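Local coordinates for protein probable intron-encoded endonuclease 1 (Wickerhamomyces canadensis, PDB 6X1J) that cleaves its DNA recognition sequence as a LAGLIDADG homing endonuclease, serving the homing of an intron in the mitochondrial 21S rRNA gene, at residues 45-50 against 145-150; 62-67 against 99-104; 80-85 against 104-109. One frame throughout, in Å; residues are numbered along the deposited sequence. Where two conformers were deposited one is given.

Interaction 1: 45-50 against 145-150; sequences LGDVYI and FMDDGG. With K (potassium ion), chain E; K (potassium ion), chain D; nucleotides of chain C; nucleotides of chain B.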
# COMPACT_ATOMS: atom_id res chain seq x y z
N LEU A 45 1.71 2.83 3.66
CA LEU A 45 0.82 2.81 4.86
C LEU A 45 0.27 1.38 4.99
O LEU A 45 0.25 0.87 6.11
CB LEU A 45 -0.28 3.86 4.67
CG LEU A 45 0.21 5.31 4.84
CD1 LEU A 45 -0.82 6.29 4.31
CD2 LEU A 45 0.54 5.60 6.33
N GLY A 46 0.00 0.73 3.85
CA GLY A 46 -0.51 -0.65 3.76
C GLY A 46 0.56 -1.74 3.72
O GLY A 46 1.33 -1.88 4.68
N ASP A 47 0.56 -2.53 2.64
CA ASP A 47 1.17 -3.89 2.56
C ASP A 47 2.58 -3.88 1.92
O ASP A 47 3.25 -4.95 1.94
CB ASP A 47 0.21 -4.78 1.76
CG ASP A 47 -1.05 -5.14 2.54
OD1 ASP A 47 -0.99 -5.18 3.79
OD2 ASP A 47 -2.09 -5.28 1.91
N VAL A 48 3.06 -2.75 1.41
CA VAL A 48 4.33 -2.75 0.65
C VAL A 48 5.53 -2.51 1.59
O VAL A 48 5.43 -1.74 2.60
CB VAL A 48 4.25 -1.75 -0.51
CG1 VAL A 48 5.60 -1.52 -1.11
CG2 VAL A 48 3.29 -2.24 -1.58
N TYR A 49 6.60 -3.23 1.30
CA TYR A 49 7.97 -3.08 1.85
C TYR A 49 8.72 -2.12 0.92
O TYR A 49 8.91 -2.47 -0.28
CB TYR A 49 8.62 -4.45 1.96
CG TYR A 49 9.99 -4.52 2.56
CD1 TYR A 49 10.61 -3.43 3.16
CD2 TYR A 49 10.67 -5.73 2.57
CE1 TYR A 49 11.86 -3.55 3.75
CE2 TYR A 49 11.92 -5.85 3.15
CZ TYR A 49 12.52 -4.76 3.75
OH TYR A 49 13.76 -4.91 4.31
N ILE A 50 8.98 -0.90 1.41
CA ILE A 50 9.87 0.06 0.68
C ILE A 50 11.24 -0.00 1.35
O ILE A 50 11.41 0.46 2.54
CB ILE A 50 9.27 1.46 0.53
CG1 ILE A 50 10.21 2.36 -0.28
CG2 ILE A 50 8.85 2.06 1.86
CD1 ILE A 50 9.49 3.54 -0.92
N PHE A 145 -6.67 1.53 2.10
CA PHE A 145 -7.86 0.74 2.48
C PHE A 145 -7.83 -0.67 1.85
O PHE A 145 -8.12 -1.67 2.54
CB PHE A 145 -9.15 1.52 2.18
CG PHE A 145 -10.37 0.81 2.73
CD1 PHE A 145 -10.67 0.86 4.08
CD2 PHE A 145 -11.13 -0.02 1.91
CE1 PHE A 145 -11.71 0.10 4.60
CE2 PHE A 145 -12.18 -0.76 2.44
CZ PHE A 145 -12.47 -0.70 3.78
N MET A 146 -7.46 -0.84 0.57
CA MET A 146 -7.44 -2.21 -0.03
C MET A 146 -6.38 -3.03 0.69
O MET A 146 -6.59 -4.23 0.96
CB MET A 146 -7.19 -2.15 -1.54
CG MET A 146 -8.31 -1.42 -2.29
SD MET A 146 -8.24 -1.49 -4.12
CE MET A 146 -7.23 -0.07 -4.53
N ASP A 147 -5.30 -2.39 1.11
CA ASP A 147 -4.18 -3.06 1.82
C ASP A 147 -4.64 -3.43 3.24
O ASP A 147 -4.80 -4.66 3.52
CB ASP A 147 -2.94 -2.19 1.78
CG ASP A 147 -2.24 -2.15 0.43
OD1 ASP A 147 -2.76 -2.77 -0.53
OD2 ASP A 147 -1.15 -1.53 0.36
N ASP A 148 -4.94 -2.42 4.06
CA ASP A 148 -5.03 -2.54 5.54
C ASP A 148 -6.45 -2.30 6.06
O ASP A 148 -6.66 -2.25 7.29
CB ASP A 148 -3.99 -1.59 6.15
CG ASP A 148 -2.66 -2.29 6.33
OD1 ASP A 148 -2.40 -3.23 5.57
OD2 ASP A 148 -1.90 -1.92 7.24
N GLY A 149 -7.40 -2.16 5.14
CA GLY A 149 -8.79 -1.80 5.42
C GLY A 149 -9.54 -3.02 5.94
O GLY A 149 -9.07 -4.13 5.73
N GLY A 150 -10.64 -2.79 6.64
CA GLY A 150 -11.43 -3.81 7.36
C GLY A 150 -12.79 -3.27 7.72
O GLY A 150 -12.97 -2.06 7.72
K K E . 0.89 -2.02 7.31
K K D . -3.58 -6.54 4.15
P DC C 17 -3.35 -5.75 7.45
OP1 DC C 17 -2.27 -6.10 6.50
OP2 DC C 17 -3.34 -4.38 8.05
O5' DC C 17 -4.74 -6.05 6.73
C5' DC C 17 -6.07 -5.87 7.29
C4' DC C 17 -6.79 -7.21 7.33
O4' DC C 17 -6.40 -7.98 8.51
C3' DC C 17 -8.32 -7.22 7.30
O3' DC C 17 -8.72 -8.16 6.28
C2' DC C 17 -8.69 -7.61 8.72
C1' DC C 17 -7.55 -8.50 9.16
N1 DC C 17 -7.28 -8.51 10.63
C2 DC C 17 -7.01 -9.73 11.28
O2 DC C 17 -7.04 -10.79 10.64
N3 DC C 17 -6.74 -9.72 12.61
C4 DC C 17 -6.68 -8.56 13.27
N4 DC C 17 -6.43 -8.59 14.58
C5 DC C 17 -6.92 -7.31 12.62
C6 DC C 17 -7.19 -7.34 11.30
P DA B 16 7.57 -3.04 6.90
OP1 DA B 16 7.44 -2.03 7.97
OP2 DA B 16 7.98 -2.59 5.56
O5' DA B 16 8.50 -4.21 7.45
C5' DA B 16 9.74 -4.46 6.76
C4' DA B 16 10.53 -5.59 7.38
O4' DA B 16 10.01 -6.85 6.91
C3' DA B 16 11.99 -5.54 6.94
O3' DA B 16 12.72 -5.01 8.05
C2' DA B 16 12.35 -6.97 6.60
C1' DA B 16 11.05 -7.76 6.65
N9 DA B 16 10.68 -8.55 5.47
C8 DA B 16 9.91 -8.22 4.39
N7 DA B 16 9.75 -9.20 3.54
C5 DA B 16 10.48 -10.24 4.09
C6 DA B 16 10.70 -11.57 3.69
N6 DA B 16 10.19 -12.12 2.58
N1 DA B 16 11.46 -12.35 4.49
C2 DA B 16 11.95 -11.82 5.62
N3 DA B 16 11.80 -10.61 6.11
C4 DA B 16 11.04 -9.86 5.29
O HOH W 1 -1.76 0.87 7.99
O HOH W 2 -5.19 -8.56 4.51
O HOH W 3 -3.05 -8.79 6.51
O HOH W 4 3.76 -2.11 7.44
O HOH W 5 -0.58 -3.72 9.23
O HOH W 6 0.11 -0.75 10.12
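The carboxylates of D47 and D147 are stacked, their planes 26° apart, and the two side chains slide past each other in opposite directions. D47 OD2 lies against D147 CB, 3.2 Å away. The D47 amide meets D147 from above its carboxylate plane: D47 N donates to D147 OD2 at 3.0 Å, in a nearly straight bond. D147 OD1 and OD2 also take bonds from Y70 and N43, while W65 holds D47 OD2. The backbones pass closely here. A CB on G46 would run into D147 CB. With CG beside its backbone N (chi1 -72°), D47 turns both oxygens to one potassium ion, D47 OD2 at 3.0 Å. D147 O also binds that ion, and DC17 OP1 of chain C joins from the DNA at 2.7 Å. A second potassium ion is bound by G46 O at 2.7 Å and by D148 OD2 at 2.8 Å. Two acceptors, D47 OD1 and D148 OD1, lie only 3.0 Å apart between the ions, which probably offset their repulsion. Paired helix ends presenting acidic residues and metals to DNA phosphates are the hallmark of the LAGLIDADG active site.

Interaction 2: 62-67 against 99-104; sequences QFEWKN and VITWRA. With nucleotides of chain B; nucleotides of chain C.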
# COMPACT_ATOMS: atom_id res chain seq x y z
N GLN A 62 9.31 -4.46 -2.54
CA GLN A 62 8.92 -5.89 -2.55
C GLN A 62 7.42 -5.99 -2.23
O GLN A 62 7.00 -5.41 -1.17
CB GLN A 62 9.72 -6.72 -1.55
CG GLN A 62 11.21 -6.62 -1.79
CD GLN A 62 12.02 -7.60 -0.98
OE1 GLN A 62 13.23 -7.62 -1.06
NE2 GLN A 62 11.37 -8.43 -0.19
N PHE A 63 6.68 -6.67 -3.13
CA PHE A 63 5.22 -6.88 -3.10
C PHE A 63 4.92 -8.32 -2.66
O PHE A 63 5.61 -9.25 -3.13
CB PHE A 63 4.62 -6.65 -4.48
CG PHE A 63 4.90 -5.31 -5.12
CD1 PHE A 63 4.26 -4.16 -4.69
CD2 PHE A 63 5.76 -5.20 -6.21
CE1 PHE A 63 4.49 -2.95 -5.31
CE2 PHE A 63 5.99 -3.98 -6.83
CZ PHE A 63 5.34 -2.85 -6.39
N GLU A 64 3.95 -8.50 -1.75
CA GLU A 64 3.44 -9.85 -1.38
C GLU A 64 1.97 -9.72 -1.01
O GLU A 64 1.70 -9.00 -0.03
CB GLU A 64 4.28 -10.49 -0.28
CG GLU A 64 3.84 -11.91 0.04
CD GLU A 64 4.89 -12.76 0.74
OE1 GLU A 64 5.88 -12.17 1.22
OE2 GLU A 64 4.73 -14.00 0.80
N TRP A 65 1.08 -10.36 -1.78
CA TRP A 65 -0.37 -10.43 -1.50
C TRP A 65 -0.88 -11.86 -1.69
O TRP A 65 -0.28 -12.61 -2.49
CB TRP A 65 -1.17 -9.43 -2.37
CG TRP A 65 -1.05 -8.00 -1.92
CD1 TRP A 65 -1.65 -7.43 -0.83
CD2 TRP A 65 -0.31 -6.94 -2.57
NE1 TRP A 65 -1.33 -6.10 -0.74
CE2 TRP A 65 -0.50 -5.77 -1.79
CE3 TRP A 65 0.49 -6.85 -3.71
CZ2 TRP A 65 0.07 -4.54 -2.12
CZ3 TRP A 65 1.05 -5.63 -4.05
CH2 TRP A 65 0.86 -4.50 -3.25
N LYS A 66 -1.96 -12.19 -0.98
CA LYS A 66 -2.81 -13.39 -1.22
C LYS A 66 -3.55 -13.22 -2.53
O LYS A 66 -3.57 -14.18 -3.26
CB LYS A 66 -3.84 -13.54 -0.09
CG LYS A 66 -4.70 -14.79 -0.16
CD LYS A 66 -5.76 -14.86 0.94
CE LYS A 66 -6.48 -16.20 0.93
NZ LYS A 66 -5.63 -17.25 1.55
N ASN A 67 -4.16 -12.06 -2.79
CA ASN A 67 -5.07 -11.87 -3.94
C ASN A 67 -4.27 -11.69 -5.25
O ASN A 67 -3.48 -10.76 -5.39
CB ASN A 67 -6.01 -10.73 -3.62
CG ASN A 67 -7.14 -10.61 -4.63
OD1 ASN A 67 -8.30 -10.61 -4.24
ND2 ASN A 67 -6.81 -10.45 -5.89
N VAL A 99 0.85 -22.53 2.87
CA VAL A 99 0.31 -21.16 2.69
C VAL A 99 0.73 -20.65 1.31
O VAL A 99 1.92 -20.73 1.00
CB VAL A 99 0.80 -20.19 3.78
CG1 VAL A 99 0.04 -18.89 3.67
CG2 VAL A 99 0.72 -20.81 5.18
N ILE A 100 -0.21 -20.10 0.54
CA ILE A 100 -0.01 -19.57 -0.84
C ILE A 100 -0.05 -18.04 -0.80
O ILE A 100 -1.03 -17.52 -0.30
CB ILE A 100 -1.10 -20.10 -1.81
CG1 ILE A 100 -1.08 -21.63 -1.91
CG2 ILE A 100 -1.00 -19.44 -3.18
CD1 ILE A 100 -0.04 -22.16 -2.86
N THR A 101 0.95 -17.37 -1.38
CA THR A 101 0.91 -15.92 -1.70
C THR A 101 1.52 -15.70 -3.09
O THR A 101 2.14 -16.63 -3.60
CB THR A 101 1.70 -15.11 -0.66
OG1 THR A 101 2.97 -15.74 -0.55
CG2 THR A 101 1.05 -15.07 0.71
N TRP A 102 1.33 -14.52 -3.66
CA TRP A 102 1.98 -14.06 -4.91
C TRP A 102 3.03 -12.97 -4.56
O TRP A 102 2.76 -12.15 -3.65
CB TRP A 102 0.94 -13.57 -5.93
CG TRP A 102 0.07 -14.68 -6.46
CD1 TRP A 102 -1.02 -15.21 -5.84
CD2 TRP A 102 0.22 -15.42 -7.69
NE1 TRP A 102 -1.56 -16.22 -6.60
CE2 TRP A 102 -0.83 -16.36 -7.74
CE3 TRP A 102 1.12 -15.36 -8.76
CZ2 TRP A 102 -1.01 -17.24 -8.80
CZ3 TRP A 102 0.95 -16.23 -9.82
CH2 TRP A 102 -0.09 -17.17 -9.83
N ARG A 103 4.18 -12.99 -5.24
CA ARG A 103 5.33 -12.08 -4.97
C ARG A 103 5.77 -11.42 -6.28
O ARG A 103 5.70 -12.05 -7.36
CB ARG A 103 6.51 -12.83 -4.33
CG ARG A 103 6.23 -13.37 -2.93
CD ARG A 103 7.51 -13.81 -2.23
NE ARG A 103 7.31 -14.26 -0.86
CZ ARG A 103 8.26 -14.68 -0.03
NH1 ARG A 103 9.52 -14.75 -0.42
NH2 ARG A 103 7.95 -15.05 1.20
N ALA A 104 6.21 -10.17 -6.17
CA ALA A 104 6.80 -9.38 -7.26
C ALA A 104 7.77 -8.37 -6.62
O ALA A 104 7.68 -8.22 -5.34
CB ALA A 104 5.71 -8.71 -8.06
P DA B 14 -2.53 -9.80 2.32
OP1 DA B 14 -3.21 -8.48 2.42
OP2 DA B 14 -3.00 -10.63 1.14
O5' DA B 14 -0.94 -9.75 2.36
C5' DA B 14 -0.16 -8.59 2.72
C4' DA B 14 0.07 -8.55 4.21
O4' DA B 14 0.53 -9.85 4.69
C3' DA B 14 1.09 -7.54 4.71
O3' DA B 14 0.61 -7.21 6.02
C2' DA B 14 2.34 -8.39 4.90
C1' DA B 14 1.75 -9.69 5.39
N9 DA B 14 2.53 -10.91 5.19
C8 DA B 14 2.52 -11.74 4.10
N7 DA B 14 3.34 -12.76 4.21
C5 DA B 14 3.94 -12.57 5.44
C6 DA B 14 4.92 -13.30 6.13
N6 DA B 14 5.45 -14.43 5.69
N1 DA B 14 5.32 -12.83 7.33
C2 DA B 14 4.78 -11.69 7.79
N3 DA B 14 3.85 -10.92 7.23
C4 DA B 14 3.47 -11.42 6.04
P DA B 13 -4.61 -16.22 4.58
OP1 DA B 13 -6.09 -15.95 4.53
OP2 DA B 13 -3.97 -17.10 3.60
O5' DA B 13 -3.84 -14.83 4.45
C5' DA B 13 -4.43 -13.63 4.95
C4' DA B 13 -3.40 -12.51 4.96
O4' DA B 13 -2.21 -12.87 5.71
C3' DA B 13 -2.89 -12.06 3.60
O3' DA B 13 -2.79 -10.63 3.62
C2' DA B 13 -1.54 -12.73 3.50
C1' DA B 13 -1.06 -12.66 4.92
N9 DA B 13 -0.07 -13.67 5.31
C8 DA B 13 0.32 -14.81 4.67
N7 DA B 13 1.26 -15.48 5.29
C5 DA B 13 1.49 -14.74 6.44
C6 DA B 13 2.35 -14.92 7.54
N6 DA B 13 3.18 -15.96 7.67
N1 DA B 13 2.33 -13.98 8.51
C2 DA B 13 1.51 -12.94 8.38
N3 DA B 13 0.67 -12.65 7.40
C4 DA B 13 0.68 -13.62 6.47
P DT C 11 15.26 -21.50 2.14
OP1 DT C 11 16.22 -22.62 2.42
OP2 DT C 11 13.87 -21.82 1.71
O5' DT C 11 15.19 -20.56 3.43
C5' DT C 11 16.33 -19.83 3.88
C4' DT C 11 16.01 -19.03 5.12
O4' DT C 11 15.35 -17.80 4.74
C3' DT C 11 15.08 -19.70 6.14
O3' DT C 11 15.59 -19.22 7.38
C2' DT C 11 13.73 -19.09 5.83
C1' DT C 11 14.13 -17.67 5.43
N1 DT C 11 13.19 -16.97 4.55
C2 DT C 11 12.91 -15.64 4.81
O2 DT C 11 13.37 -15.04 5.76
N3 DT C 11 12.05 -15.06 3.92
C4 DT C 11 11.45 -15.65 2.82
O4 DT C 11 10.70 -14.99 2.10
C5 DT C 11 11.79 -17.03 2.60
C7 DT C 11 11.21 -17.75 1.42
C6 DT C 11 12.65 -17.61 3.46
O HOH W 7 5.43 -15.45 2.70
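E64 lies alongside R103, the two side chains pointing the same way from neighbouring antiparallel strands of the DNA-binding sheet of the LAGLIDADG fold. They form a non-hydrogen-bonded pair, between the hydrogen-bonded pairs F63 with A104 and W65 with W102; their side chains add a link of their own. R103 NE gives E64 OE2 a salt bridge of 3.1 Å. That oxygen sits at the guanidinium edge, in its plane, yet the bond reaches the carboxylate from above, with the two planes 72° apart. T101 OG1 donates to the anti lone pair of the same E64 OE2, at 2.8 Å. A water joins E64 OE2 to R103 NH2 and to the base of DA14 of chain B. CG of E64 is anti to the backbone N (chi1 -176°), and the extended chain carries the carboxylate to the bases, where OE1 accepts from a cytosine. On the other face of the sheet, F63 CD2 touches A104 CB at 4.0 Å, and helix 68-77 packs over F63, W65 and W102. At the strand end, K66 N donates to OP2 of DA14 of chain B. R103 also makes a cation-pi contact with Y89. It grips thymine DT11 of chain C with two nitrogens, NH1 to O4 at 2.8 Å.

Interaction 3: 80-85 against 104-109; sequences EYVISP and AQTFEH. With nucleotides of chain C.
Y81 and F107 cross at about a right angle, where the loop after helix 68-77 meets the end of strand 98-105 in the LAGLIDADG fold. Backbone atoms of Y81 lie over the F107 ring: its CA makes a CH-pi contact, 4.1 Å from the ring centroid, and its O sits nearer the rim. That carbonyl oxygen also accepts from F107 N at 2.9 Å. F107 CG stands between its own backbone N and carbonyl carbon (chi1 48°), which turns the ring under the Y81 carbonyl. I83 comes to the ring edge, CD1 to F107 CD2 at 3.8 Å. The Y81 ring turns its own edge onto H109 in a T-shaped stack, planes 86° apart. Y81 CE1 is 3.8 Å above the centre of the H109 imidazole, which is held in place by bonds to A111 and K26. With an alanine in place of F107, Y81 CA and I83 CD1 would probably lose their apolar partner and a gap would open beneath the loop. Further along, a water joins S84 O to Q105 N. The backbone beyond the ring reaches DNA: E108 N donates to OP2 of DA7 of chain C at 3.0 Å, with an angle of 161°.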
# COMPACT_ATOMS: atom_id res chain seq x y z
N GLU A 80 6.82 -0.21 -15.60
CA GLU A 80 8.23 0.13 -15.96
C GLU A 80 9.24 -0.53 -15.02
O GLU A 80 10.33 -0.80 -15.48
CB GLU A 80 8.61 1.59 -15.69
CG GLU A 80 7.74 2.64 -16.32
CD GLU A 80 6.46 2.99 -15.59
OE1 GLU A 80 6.39 4.07 -14.99
OE2 GLU A 80 5.54 2.21 -15.69
N TYR A 81 8.96 -0.56 -13.72
CA TYR A 81 9.98 -0.78 -12.66
C TYR A 81 10.07 -2.26 -12.33
O TYR A 81 10.94 -2.61 -11.49
CB TYR A 81 9.69 0.06 -11.40
CG TYR A 81 9.72 1.56 -11.63
CD1 TYR A 81 10.91 2.26 -11.61
CD2 TYR A 81 8.55 2.27 -11.89
CE1 TYR A 81 10.96 3.62 -11.83
CE2 TYR A 81 8.58 3.63 -12.15
CZ TYR A 81 9.79 4.31 -12.13
OH TYR A 81 9.86 5.65 -12.38
N VAL A 82 9.18 -3.06 -12.92
CA VAL A 82 8.95 -4.51 -12.61
C VAL A 82 9.23 -5.37 -13.87
O VAL A 82 8.40 -5.31 -14.82
CB VAL A 82 7.52 -4.80 -12.12
CG1 VAL A 82 7.40 -6.26 -11.68
CG2 VAL A 82 7.10 -3.87 -11.00
N ILE A 83 10.31 -6.13 -13.84
CA ILE A 83 10.87 -6.86 -15.02
C ILE A 83 10.09 -8.18 -15.18
O ILE A 83 9.67 -8.47 -16.29
CB ILE A 83 12.39 -7.08 -14.82
CG1 ILE A 83 13.17 -5.79 -15.05
CG2 ILE A 83 12.93 -8.22 -15.67
CD1 ILE A 83 14.64 -5.91 -14.72
N SER A 84 9.93 -8.92 -14.08
CA SER A 84 9.37 -10.30 -14.02
C SER A 84 7.94 -10.26 -13.48
O SER A 84 7.59 -9.47 -12.60
CB SER A 84 10.22 -11.23 -13.17
OG SER A 84 11.54 -11.36 -13.69
N PRO A 85 7.06 -11.14 -14.01
CA PRO A 85 5.71 -11.27 -13.47
C PRO A 85 5.64 -11.85 -12.05
O PRO A 85 6.59 -12.49 -11.53
CB PRO A 85 5.02 -12.22 -14.47
CG PRO A 85 5.84 -12.08 -15.73
CD PRO A 85 7.26 -11.96 -15.21
N ALA A 104 6.21 -10.17 -6.17
CA ALA A 104 6.80 -9.38 -7.26
C ALA A 104 7.77 -8.37 -6.62
O ALA A 104 7.68 -8.22 -5.34
CB ALA A 104 5.71 -8.71 -8.06
N GLN A 105 8.68 -7.78 -7.41
CA GLN A 105 9.69 -6.78 -6.94
C GLN A 105 9.86 -5.70 -8.02
O GLN A 105 9.84 -6.06 -9.23
CB GLN A 105 11.05 -7.45 -6.71
CG GLN A 105 11.07 -8.48 -5.58
CD GLN A 105 10.44 -9.81 -5.94
OE1 GLN A 105 10.38 -10.22 -7.11
NE2 GLN A 105 9.96 -10.50 -4.91
N THR A 106 10.06 -4.45 -7.62
CA THR A 106 10.67 -3.46 -8.56
C THR A 106 12.16 -3.75 -8.48
O THR A 106 12.57 -4.38 -7.48
CB THR A 106 10.45 -2.00 -8.20
OG1 THR A 106 11.24 -1.77 -7.03
CG2 THR A 106 8.99 -1.67 -7.94
N PHE A 107 12.92 -3.29 -9.46
CA PHE A 107 14.38 -3.11 -9.27
C PHE A 107 14.61 -1.86 -8.38
O PHE A 107 13.70 -1.05 -8.25
CB PHE A 107 15.12 -3.05 -10.62
CG PHE A 107 14.54 -2.14 -11.67
CD1 PHE A 107 14.48 -0.77 -11.47
CD2 PHE A 107 14.14 -2.64 -12.90
CE1 PHE A 107 13.96 0.07 -12.43
CE2 PHE A 107 13.64 -1.79 -13.88
CZ PHE A 107 13.54 -0.44 -13.64
N GLU A 108 15.82 -1.69 -7.85
CA GLU A 108 16.29 -0.41 -7.23
C GLU A 108 16.17 0.72 -8.26
O GLU A 108 16.46 0.49 -9.43
CB GLU A 108 17.74 -0.54 -6.77
CG GLU A 108 17.92 -1.63 -5.74
CD GLU A 108 19.37 -1.84 -5.34
OE1 GLU A 108 20.21 -0.97 -5.73
OE2 GLU A 108 19.64 -2.86 -4.65
N HIS A 109 15.75 1.88 -7.83
CA HIS A 109 15.64 3.09 -8.69
C HIS A 109 15.44 4.30 -7.79
O HIS A 109 14.56 4.25 -6.91
CB HIS A 109 14.54 2.97 -9.73
CG HIS A 109 14.68 3.95 -10.85
ND1 HIS A 109 14.47 5.30 -10.68
CD2 HIS A 109 14.93 3.79 -12.17
CE1 HIS A 109 14.58 5.92 -11.84
NE2 HIS A 109 14.86 5.02 -12.78
P DA C 7 18.59 -4.29 -9.67
OP1 DA C 7 18.95 -3.40 -10.80
OP2 DA C 7 17.99 -3.70 -8.41
O5' DA C 7 17.65 -5.45 -10.24
C5' DA C 7 17.74 -5.91 -11.60
C4' DA C 7 17.42 -7.39 -11.64
O4' DA C 7 18.37 -8.09 -10.80
C3' DA C 7 16.03 -7.77 -11.11
O3' DA C 7 15.38 -8.61 -12.09
C2' DA C 7 16.32 -8.31 -9.72
C1' DA C 7 17.72 -8.89 -9.83
N9 DA C 7 18.51 -8.78 -8.60
C8 DA C 7 18.64 -7.64 -7.85
N7 DA C 7 19.41 -7.79 -6.79
C5 DA C 7 19.81 -9.12 -6.86
C6 DA C 7 20.65 -9.89 -6.04
N6 DA C 7 21.24 -9.42 -4.95
N1 DA C 7 20.84 -11.18 -6.38
C2 DA C 7 20.25 -11.65 -7.48
N3 DA C 7 19.45 -11.02 -8.34
C4 DA C 7 19.27 -9.74 -7.97
P DC C 8 14.03 -9.43 -11.76
OP1 DC C 8 13.43 -9.85 -13.04
OP2 DC C 8 13.21 -8.66 -10.80
O5' DC C 8 14.56 -10.60 -10.83
C5' DC C 8 14.98 -11.79 -11.45
C4' DC C 8 15.37 -12.79 -10.41
O4' DC C 8 16.18 -12.19 -9.38
C3' DC C 8 14.20 -13.47 -9.69
O3' DC C 8 14.35 -14.88 -9.72
C2' DC C 8 14.31 -12.98 -8.26
C1' DC C 8 15.80 -12.78 -8.14
N1 DC C 8 16.23 -11.90 -7.06
C2 DC C 8 17.10 -12.40 -6.09
O2 DC C 8 17.47 -13.58 -6.17
N3 DC C 8 17.50 -11.60 -5.08
C4 DC C 8 17.07 -10.34 -5.02
N4 DC C 8 17.50 -9.58 -4.01
C5 DC C 8 16.18 -9.80 -6.00
C6 DC C 8 15.80 -10.60 -6.99
O HOH W 8 8.49 -9.42 -9.96
O HOH W 9 10.50 -8.02 -11.40

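All three contacts reach the sheet of strands 49-51, 60-65, 98-105 and 87-92. Interaction 1 holds both potassium ions. Interaction 2 is centred about 13 Å away and touches it directly: W65 NE1 bonds D47 OD2 at 2.9 Å, and the W65 side chain lies about 5 Å from an ion. Their strands also pair, Y49 O to Q62 N at 3.0 Å. Interaction 3 is centred about 14 Å from interaction 2 and shares A104 on strand 98-105. F63 CE2 packs on T106 CG2 at 3.9 Å. Interactions 1 and 3 do not touch, with centres about 19 Å apart. All three reach the DNA: interaction 1 through metal-bound phosphate and Y49, interaction 2 through bases and backbone, interaction 3 mainly through phosphates.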